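Local coordinates for protein-glutamate methylesterase/protein-glutamine glutaminase (Thermotoga maritima, PDB 3SFT) that probably removes methyl esters from methylglutamate residues of chemoreceptors, and deamidates particular receptor glutamines, through this C-terminal catalytic domain of the chemotaxis regulator CheB, at residues Ser21-Ile26 / Met53-Thr58; Ile79-Phe84 / Phe97-Ser102; Val153-Lys158 / Gly174-Val179. One frame throughout, in Å; residues are numbered along the deposited sequence.

How the interactions relate
The three contacts follow one another along the CheB catalytic domain. Interaction 3 pairs two strands at one edge of the parallel sheet, interaction 1 packs helix 48-58 against segment 21-26 beside that sheet, and interaction 2 joins a loop to strand 94-100 of the two-stranded antiparallel sheet. Interactions 1 and 3 meet directly: S21 OG lies 2.6 Å from E156 OE2, a probable hydrogen bond. Interactions 2 and 3 sit on opposite sides of the chain's centre, their centres about 26 Å apart. None holds the predicted catalytic residues S15, H42 and D138, but the side chains of L22, P81 and Y175 come within about 10 to 12 Å of one or more of them.

Interaction 1 of 3, residues Ser21-Ile26 / Met53-Thr58; sequences SLDMII and MRLDST
L55 lays its two methyl groups over the segment 21-26 from the facing helix. CD1 rests at 4.1 Å from CG1 of I26, the two side chains crossing at about a right angle, while CD2 reaches the other way, toward L22 CB and the carboxylate of D23. CD2 is 3.5 Å from D23 OD1, so this apolar branch lies beside one of the oxygens that R54 also holds.

R54 takes the carboxylate side-on, with one nitrogen for each oxygen. NE donates to D23 OD1 at 3.1 Å, on the syn lone pair and nearly straight at 165°, and NH2 donates to D23 OD2 at 2.8 Å from the syn side, somewhat out of the carboxylate plane. Both oxygens stay close to the guanidinium plane, although the two flat groups are turned 27° against each other. With CG anti to its backbone N (chi1 171°), the extended R54 chain crosses D23 at about a right angle and presents its NE/NH2 edge to the carboxylate.

The contact joins segment 21-26, which starts on helix 18-22, to helix 48-58 in the parallel α/β fold of the domain, and V63 of the edge strand 62-65 touches both I26 and L55. A water links the two segments, donating a weak bond to D23 OD1 and also hydrogen-bonded to T58 OG1. L22 O, which lies near L55 CD2, accepts the backbone N-H groups of both I25 and I26.

Interaction 2 of 3, residues Ile79-Phe84 / Phe97-Ser102; sequences IAPGDF and FFLDKS
The ring of F84 stands between two side chains of the 97-102 segment, K101 over one face and L99 over the other. K101 NZ lies 4.2 Å from the ring centroid and 16° off the normal, a cation-pi contact, while the lysine's methylenes run along the ring's rim, CE coming to 3.4 Å from F84 CE1. On the opposite face L99 turns its CB toward the ring, 4.1 Å from the centroid, in a CH-pi contact, and the leucine crosses the phenylalanine at about a right angle. The carbonyl oxygen of D100 lies at the ring edge, in its plane. F84 reaches this slot with CG anti to its own carbonyl carbon (chi1 -59°).

The end of K101 is fixed a second time. Its chain bends at the last torsion (chi4 -46°), bringing NZ to 2.7 Å from D83 O, where it donates from above the carbonyl plane. The ammonium thus serves a backbone oxygen and the aromatic face together; the D83 carboxylate, with OD1 4.8 Å from NZ, would add only a looser electrostatic pull. Without the ring, as with an alanine here, the K101 ammonium would probably lose its aromatic face and a gap is likely to open beside L99.

Farther along, L99 CD2 packs against P81 CG at 3.8 Å, extending the apolar contact toward the start of the loop. At the last residue of the strand, D100 OD2 accepts both S102 N and S102 OG, the first of these bonds closing an Asx turn. The whole pins the loop between strands 76-79 and 85-91 to the outgoing end of strand 94-100, at the open end of an antiparallel beta hairpin.

Interaction 3 of 3, residues Val153-Lys158 / Gly174-Val179; sequences VIAEDK and GYADYV
V153 O is gripped by two backbone amides in succession. Y178 N donates to it at 3.2 Å, in the carbonyl plane, and D177 N at 2.9 Å, tilted from that plane. The side chain of D177 then turns back on the same residue: with CG anti to the carbonyl carbon (chi1 -64°), OD2 takes the V153 N-H at 2.8 Å on its anti lone pair, in a bond bent little from straight (164°). Both polar backbone atoms of V153 are therefore held by D177 and by Y178, the first residue of strand 178-180. The V153 side chain packs against the backbone of the same run, CB lying 3.2 Å from Y175 O.

Beyond this entry the strands pair in parallel register, I154 opposite Y178 and A155 opposite V179. A155 N donates to Y178 O at 2.8 Å, almost perfectly straight at 178°. CA-H...O contacts from I154 to Y178 O and from V179 to A155 O accompany it. I154 and Y178 share one face of the sheet, where CG1 of the isoleucine meets CD2 of the ring obliquely at 3.9 Å, under helix 185-192. A155 and V179 point to the other face, toward helix 166-172, and A155 CB touches A176 CB.

The pairing closes a beta-alpha-beta unit, strand 152-156, helix 166-172 and edge strand 178-180, with G174 ending the helix in a Schellman motif. D177 OD2 also forms a salt bridge with K147 of helix 140-148. The lysine would probably favour the ionised aspartate and so strengthen OD2 as an acceptor; that oxygen takes the V153 N-H just before the regular strand pairing starts.

Interaction 1 of 3, residues Ser21-Ile26 / Met53-Thr58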
loop_
_atom_site.group_PDB
_atom_site.type_symbol
_atom_site.label_atom_id
_atom_site.label_comp_id
_atom_site.label_asym_id
_atom_site.label_seq_id
_atom_site.Cartn_x
_atom_site.Cartn_y
_atom_site.Cartn_z
ATOM N N SER A 21 -6.561 -11.145 -1.503
ATOM C CA SER A 21 -5.566 -10.853 -2.534
ATOM C C SER A 21 -4.173 -10.677 -1.947
ATOM O O SER A 21 -3.182 -11.066 -2.566
ATOM C CB SER A 21 -5.959 -9.630 -3.349
ATOM O OG SER A 21 -7.055 -9.951 -4.182
ATOM N N LEU A 22 -4.108 -10.117 -0.744
ATOM C CA LEU A 22 -2.834 -9.918 -0.057
ATOM C C LEU A 22 -2.188 -11.269 0.263
ATOM O O LEU A 22 -0.963 -11.379 0.301
ATOM C CB LEU A 22 -3.034 -9.096 1.217
ATOM C CG LEU A 22 -3.278 -7.599 0.998
ATOM C CD1 LEU A 22 -3.841 -6.960 2.257
ATOM C CD2 LEU A 22 -1.980 -6.928 0.590
ATOM N N ASP A 23 -3.021 -12.295 0.453
ATOM C CA ASP A 23 -2.543 -13.651 0.737
ATOM C C ASP A 23 -1.766 -14.206 -0.445
ATOM O O ASP A 23 -0.941 -15.099 -0.277
ATOM C CB ASP A 23 -3.709 -14.606 1.025
ATOM C CG ASP A 23 -4.304 -14.421 2.404
ATOM O OD1 ASP A 23 -3.678 -13.764 3.265
ATOM O OD2 ASP A 23 -5.413 -14.946 2.625
ATOM N N MET A 24 -2.082 -13.718 -1.643
ATOM C CA MET A 24 -1.409 -14.147 -2.867
ATOM C C MET A 24 -0.175 -13.287 -3.146
ATOM O O MET A 24 0.610 -13.595 -4.043
ATOM C CB MET A 24 -2.355 -14.030 -4.067
ATOM C CG MET A 24 -3.593 -14.907 -4.029
ATOM S SD MET A 24 -4.564 -14.762 -5.571
ATOM C CE MET A 24 -6.022 -13.913 -4.969
ATOM N N ILE A 25 0.002 -12.220 -2.369
ATOM C CA ILE A 25 1.120 -11.297 -2.571
ATOM C C ILE A 25 2.210 -11.328 -1.502
ATOM O O ILE A 25 3.338 -11.743 -1.765
ATOM C CB ILE A 25 0.615 -9.836 -2.701
ATOM C CG1 ILE A 25 -0.454 -9.734 -3.789
ATOM C CG2 ILE A 25 1.775 -8.896 -3.022
ATOM C CD1 ILE A 25 -1.077 -8.358 -3.895
ATOM N N ILE A 26 1.867 -10.852 -0.309
ATOM C CA ILE A 26 2.801 -10.774 0.811
ATOM C C ILE A 26 3.561 -12.063 1.154
ATOM O O ILE A 26 4.780 -12.029 1.329
ATOM C CB ILE A 26 2.100 -10.199 2.066
ATOM C CG1 ILE A 26 1.451 -8.855 1.719
ATOM C CG2 ILE A 26 3.093 -10.033 3.224
ATOM C CD1 ILE A 26 2.413 -7.826 1.129
ATOM N N MET A 53 -1.418 -10.053 11.923
ATOM C CA MET A 53 -1.138 -11.400 12.428
ATOM C C MET A 53 -1.336 -12.468 11.360
ATOM O O MET A 53 -0.520 -13.380 11.225
ATOM C CB MET A 53 -2.019 -11.715 13.637
ATOM C CG MET A 53 -1.639 -10.963 14.904
ATOM S SD MET A 53 -2.664 -11.463 16.308
ATOM C CE MET A 53 -3.999 -10.292 16.177
ATOM N N ARG A 54 -2.428 -12.345 10.612
ATOM C CA ARG A 54 -2.765 -13.272 9.534
ATOM C C ARG A 54 -1.619 -13.386 8.525
ATOM O O ARG A 54 -1.183 -14.491 8.194
ATOM C CB ARG A 54 -4.029 -12.781 8.825
ATOM C CG ARG A 54 -4.403 -13.505 7.532
ATOM C CD ARG A 54 -5.212 -12.558 6.652
ATOM N NE ARG A 54 -5.784 -13.194 5.469
ATOM C CZ ARG A 54 -7.091 -13.336 5.266
ATOM N NH1 ARG A 54 -7.956 -12.899 6.174
ATOM N NH2 ARG A 54 -7.536 -13.835 4.122
ATOM N N LEU A 55 -1.133 -12.240 8.049
ATOM C CA LEU A 55 -0.044 -12.198 7.074
ATOM C C LEU A 55 1.334 -12.538 7.665
ATOM O O LEU A 55 2.172 -13.138 6.993
ATOM C CB LEU A 55 0.002 -10.831 6.384
ATOM C CG LEU A 55 -1.207 -10.443 5.526
ATOM C CD1 LEU A 55 -1.024 -9.033 5.017
ATOM C CD2 LEU A 55 -1.372 -11.426 4.361
ATOM N N ASP A 56 1.568 -12.161 8.917
ATOM C CA ASP A 56 2.844 -12.450 9.563
ATOM C C ASP A 56 3.049 -13.958 9.699
ATOM O O ASP A 56 4.160 -14.455 9.533
ATOM C CB ASP A 56 2.912 -11.788 10.943
ATOM C CG ASP A 56 4.308 -11.832 11.543
ATOM O OD1 ASP A 56 5.229 -11.228 10.958
ATOM O OD2 ASP A 56 4.486 -12.478 12.598
ATOM N N SER A 57 1.956 -14.680 9.946
ATOM C CA SER A 57 2.000 -16.131 10.118
ATOM C C SER A 57 2.373 -16.918 8.872
ATOM O O SER A 57 2.931 -18.007 8.967
ATOM C CB SER A 57 0.658 -16.651 10.650
ATOM O OG SER A 57 0.417 -16.179 11.963
ATOM N N THR A 58 2.076 -16.362 7.705
ATOM C CA THR A 58 2.356 -17.039 6.445
ATOM C C THR A 58 3.471 -16.411 5.614
ATOM O O THR A 58 3.770 -16.898 4.522
ATOM C CB THR A 58 1.086 -17.087 5.575
ATOM O OG1 THR A 58 0.605 -15.752 5.374
ATOM C CG2 THR A 58 -0.003 -17.910 6.255
HETATM O O HOH W 1 -1.906 -15.565 4.284
#

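Interaction 2 of 3, residues Ile79-Phe84 / Phe97-Ser102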
loop_
_atom_site.group_PDB
_atom_site.type_symbol
_atom_site.label_atom_id
_atom_site.label_comp_id
_atom_site.label_asym_id
_atom_site.label_seq_id
_atom_site.Cartn_x
_atom_site.Cartn_y
_atom_site.Cartn_z
ATOM N N ILE A 79 0.923 -2.486 8.418
ATOM C CA ILE A 79 -0.517 -2.359 8.217
ATOM C C ILE A 79 -0.969 -1.077 8.920
ATOM O O ILE A 79 -0.682 -0.883 10.105
ATOM C CB ILE A 79 -1.292 -3.556 8.842
ATOM C CG1 ILE A 79 -0.758 -4.896 8.318
ATOM C CG2 ILE A 79 -2.773 -3.416 8.584
ATOM C CD1 ILE A 79 -0.692 -5.018 6.800
ATOM N N ALA A 80 -1.655 -0.196 8.196
ATOM C CA ALA A 80 -2.126 1.054 8.791
ATOM C C ALA A 80 -3.183 0.787 9.871
ATOM O O ALA A 80 -4.128 0.038 9.645
ATOM C CB ALA A 80 -2.688 1.973 7.708
ATOM N N PRO A 81 -3.001 1.351 11.078
ATOM C CA PRO A 81 -3.956 1.158 12.174
ATOM C C PRO A 81 -5.211 2.007 11.957
ATOM O O PRO A 81 -5.182 2.985 11.201
ATOM C CB PRO A 81 -3.164 1.627 13.393
ATOM C CG PRO A 81 -2.343 2.737 12.837
ATOM C CD PRO A 81 -1.844 2.147 11.530
ATOM N N GLY A 82 -6.303 1.642 12.627
ATOM C CA GLY A 82 -7.550 2.375 12.480
ATOM C C GLY A 82 -7.597 3.735 13.158
ATOM O O GLY A 82 -6.712 4.080 13.939
ATOM N N ASP A 83 -8.617 4.517 12.810
ATOM C CA ASP A 83 -8.854 5.854 13.363
ATOM C C ASP A 83 -7.922 6.977 12.901
ATOM O O ASP A 83 -8.201 8.151 13.153
ATOM C CB ASP A 83 -8.868 5.806 14.898
ATOM C CG ASP A 83 -9.984 4.934 15.449
ATOM O OD1 ASP A 83 -11.145 5.113 15.014
ATOM O OD2 ASP A 83 -9.697 4.080 16.321
ATOM N N PHE A 84 -6.827 6.628 12.230
ATOM C CA PHE A 84 -5.866 7.634 11.765
ATOM C C PHE A 84 -5.440 7.425 10.316
ATOM O O PHE A 84 -5.500 6.313 9.792
ATOM C CB PHE A 84 -4.573 7.586 12.597
ATOM C CG PHE A 84 -4.759 7.813 14.072
ATOM C CD1 PHE A 84 -4.747 9.098 14.601
ATOM C CD2 PHE A 84 -4.863 6.732 14.946
ATOM C CE1 PHE A 84 -4.829 9.304 15.984
ATOM C CE2 PHE A 84 -4.947 6.927 16.326
ATOM C CZ PHE A 84 -4.929 8.213 16.846
ATOM N N PHE A 97 6.863 7.100 10.289
ATOM C CA PHE A 97 5.409 7.150 10.194
ATOM C C PHE A 97 4.871 8.188 11.168
ATOM O O PHE A 97 5.520 8.531 12.155
ATOM C CB PHE A 97 4.782 5.815 10.620
ATOM C CG PHE A 97 4.996 4.690 9.657
ATOM C CD1 PHE A 97 4.484 4.754 8.365
ATOM C CD2 PHE A 97 5.666 3.541 10.057
ATOM C CE1 PHE A 97 4.635 3.688 7.484
ATOM C CE2 PHE A 97 5.823 2.470 9.186
ATOM C CZ PHE A 97 5.302 2.546 7.892
ATOM N N PHE A 98 3.676 8.681 10.886
ATOM C CA PHE A 98 3.003 9.598 11.790
ATOM C C PHE A 98 1.509 9.393 11.621
ATOM O O PHE A 98 1.033 9.118 10.516
ATOM C CB PHE A 98 3.437 11.069 11.628
ATOM C CG PHE A 98 2.961 11.739 10.366
ATOM C CD1 PHE A 98 1.681 12.276 10.285
ATOM C CD2 PHE A 98 3.828 11.914 9.291
ATOM C CE1 PHE A 98 1.272 12.984 9.154
ATOM C CE2 PHE A 98 3.431 12.620 8.157
ATOM C CZ PHE A 98 2.150 13.157 8.091
ATOM N N LEU A 99 0.800 9.387 12.743
ATOM C CA LEU A 99 -0.637 9.189 12.733
ATOM C C LEU A 99 -1.346 10.531 12.684
ATOM O O LEU A 99 -1.273 11.335 13.613
ATOM C CB LEU A 99 -1.068 8.360 13.946
ATOM C CG LEU A 99 -0.473 6.947 13.980
ATOM C CD1 LEU A 99 -0.947 6.197 15.211
ATOM C CD2 LEU A 99 -0.858 6.190 12.716
ATOM N N ASP A 100 -1.998 10.774 11.557
ATOM C CA ASP A 100 -2.708 12.015 11.314
ATOM C C ASP A 100 -4.207 11.819 11.532
ATOM O O ASP A 100 -4.772 10.802 11.126
ATOM C CB ASP A 100 -2.410 12.465 9.879
ATOM C CG ASP A 100 -3.063 13.775 9.524
ATOM O OD1 ASP A 100 -2.448 14.837 9.757
ATOM O OD2 ASP A 100 -4.186 13.732 8.991
ATOM N N LYS A 101 -4.851 12.783 12.181
ATOM C CA LYS A 101 -6.283 12.667 12.435
ATOM C C LYS A 101 -7.139 13.691 11.705
ATOM O O LYS A 101 -8.145 14.162 12.239
ATOM C CB LYS A 101 -6.582 12.686 13.937
ATOM C CG LYS A 101 -7.351 11.449 14.389
ATOM C CD LYS A 101 -7.794 11.538 15.840
ATOM C CE LYS A 101 -8.063 10.155 16.426
ATOM N NZ LYS A 101 -8.881 9.314 15.516
ATOM N N SER A 102 -6.750 14.023 10.476
ATOM C CA SER A 102 -7.523 14.970 9.682
ATOM C C SER A 102 -8.792 14.275 9.182
ATOM O O SER A 102 -8.962 13.071 9.377
ATOM C CB SER A 102 -6.698 15.524 8.514
ATOM O OG SER A 102 -6.315 14.507 7.608
#

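Interaction 3 of 3, residues Val153-Lys158 / Gly174-Val179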
loop_
_atom_site.group_PDB
_atom_site.type_symbol
_atom_site.label_atom_id
_atom_site.label_comp_id
_atom_site.label_asym_id
_atom_site.label_seq_id
_atom_site.Cartn_x
_atom_site.Cartn_y
_atom_site.Cartn_z
ATOM N N VAL A 153 2.860 2.503 -11.038
ATOM C CA VAL A 153 1.576 2.060 -10.505
ATOM C C VAL A 153 1.113 0.698 -11.023
ATOM O O VAL A 153 1.171 0.413 -12.220
ATOM C CB VAL A 153 0.478 3.109 -10.791
ATOM C CG1 VAL A 153 -0.883 2.606 -10.331
ATOM C CG2 VAL A 153 0.825 4.426 -10.119
ATOM N N ILE A 154 0.655 -0.139 -10.099
ATOM C CA ILE A 154 0.151 -1.461 -10.427
ATOM C C ILE A 154 -1.295 -1.579 -9.952
ATOM O O ILE A 154 -1.609 -1.272 -8.803
ATOM C CB ILE A 154 0.983 -2.571 -9.748
ATOM C CG1 ILE A 154 2.423 -2.544 -10.257
ATOM C CG2 ILE A 154 0.366 -3.928 -10.024
ATOM C CD1 ILE A 154 3.373 -3.432 -9.457
ATOM N N ALA A 155 -2.180 -1.981 -10.856
ATOM C CA ALA A 155 -3.590 -2.163 -10.523
ATOM C C ALA A 155 -3.907 -3.648 -10.607
ATOM O O ALA A 155 -3.415 -4.338 -11.501
ATOM C CB ALA A 155 -4.468 -1.389 -11.482
ATOM N N GLU A 156 -4.699 -4.141 -9.662
ATOM C CA GLU A 156 -5.068 -5.547 -9.653
ATOM C C GLU A 156 -6.080 -5.857 -10.754
ATOM O O GLU A 156 -7.070 -5.138 -10.932
ATOM C CB GLU A 156 -5.621 -5.968 -8.286
ATOM C CG GLU A 156 -5.929 -7.477 -8.191
ATOM C CD GLU A 156 -6.411 -7.924 -6.812
ATOM O OE1 GLU A 156 -6.576 -7.077 -5.918
ATOM O OE2 GLU A 156 -6.631 -9.138 -6.620
ATOM N N ASP A 157 -5.791 -6.904 -11.519
ATOM C CA ASP A 157 -6.646 -7.356 -12.608
ATOM C C ASP A 157 -7.964 -7.892 -12.042
ATOM O O ASP A 157 -7.996 -8.475 -10.953
ATOM C CB ASP A 157 -5.920 -8.454 -13.402
ATOM C CG ASP A 157 -6.678 -8.886 -14.644
ATOM O OD1 ASP A 157 -6.324 -8.429 -15.750
ATOM O OD2 ASP A 157 -7.622 -9.687 -14.519
ATOM N N LYS A 158 -9.041 -7.706 -12.798
ATOM C CA LYS A 158 -10.380 -8.151 -12.407
ATOM C C LYS A 158 -10.449 -9.633 -12.027
ATOM O O LYS A 158 -11.276 -10.035 -11.208
ATOM C CB LYS A 158 -11.374 -7.871 -13.544
ATOM C CG LYS A 158 -12.830 -8.104 -13.166
ATOM C CD LYS A 158 -13.769 -7.866 -14.341
ATOM C CE LYS A 158 -15.225 -8.053 -13.932
ATOM N NZ LYS A 158 -15.679 -7.018 -12.961
ATOM N N GLY A 174 -5.970 6.174 -16.575
ATOM C CA GLY A 174 -4.757 5.935 -17.332
ATOM C C GLY A 174 -3.518 5.929 -16.447
ATOM O O GLY A 174 -2.397 6.030 -16.949
ATOM N N TYR A 175 -3.714 5.756 -15.139
ATOM C CA TYR A 175 -2.602 5.756 -14.186
ATOM C C TYR A 175 -1.894 4.424 -13.977
ATOM O O TYR A 175 -0.826 4.385 -13.361
ATOM C CB TYR A 175 -3.056 6.289 -12.824
ATOM C CG TYR A 175 -3.567 7.712 -12.844
ATOM C CD1 TYR A 175 -3.050 8.652 -13.744
ATOM C CD2 TYR A 175 -4.567 8.121 -11.966
ATOM C CE1 TYR A 175 -3.519 9.960 -13.765
ATOM C CE2 TYR A 175 -5.044 9.427 -11.979
ATOM C CZ TYR A 175 -4.514 10.340 -12.882
ATOM O OH TYR A 175 -4.974 11.632 -12.887
ATOM N N ALA A 176 -2.478 3.339 -14.480
ATOM C CA ALA A 176 -1.876 2.022 -14.307
ATOM C C ALA A 176 -0.797 1.682 -15.331
ATOM O O ALA A 176 -1.014 1.781 -16.534
ATOM C CB ALA A 176 -2.960 0.936 -14.302
ATOM N N ASP A 177 0.379 1.310 -14.839
ATOM C CA ASP A 177 1.479 0.913 -15.711
ATOM C C ASP A 177 1.359 -0.589 -15.936
ATOM O O ASP A 177 1.790 -1.105 -16.960
ATOM C CB ASP A 177 2.835 1.232 -15.073
ATOM C CG ASP A 177 3.053 2.715 -14.877
ATOM O OD1 ASP A 177 3.031 3.462 -15.875
ATOM O OD2 ASP A 177 3.243 3.134 -13.719
ATOM N N TYR A 178 0.769 -1.275 -14.958
ATOM C CA TYR A 178 0.565 -2.719 -15.012
ATOM C C TYR A 178 -0.802 -3.088 -14.442
ATOM O O TYR A 178 -1.271 -2.487 -13.473
ATOM C CB TYR A 178 1.636 -3.453 -14.192
ATOM C CG TYR A 178 3.056 -3.173 -14.616
ATOM C CD1 TYR A 178 3.626 -3.836 -15.706
ATOM C CD2 TYR A 178 3.832 -2.237 -13.934
ATOM C CE1 TYR A 178 4.934 -3.569 -16.107
ATOM C CE2 TYR A 178 5.138 -1.963 -14.328
ATOM C CZ TYR A 178 5.682 -2.631 -15.413
ATOM O OH TYR A 178 6.967 -2.341 -15.810
ATOM N N VAL A 179 -1.449 -4.056 -15.079
ATOM C CA VAL A 179 -2.739 -4.566 -14.629
ATOM C C VAL A 179 -2.438 -6.049 -14.477
ATOM O O VAL A 179 -2.262 -6.756 -15.468
ATOM C CB VAL A 179 -3.846 -4.337 -15.680
ATOM C CG1 VAL A 179 -5.173 -4.888 -15.166
ATOM C CG2 VAL A 179 -3.979 -2.841 -15.975
#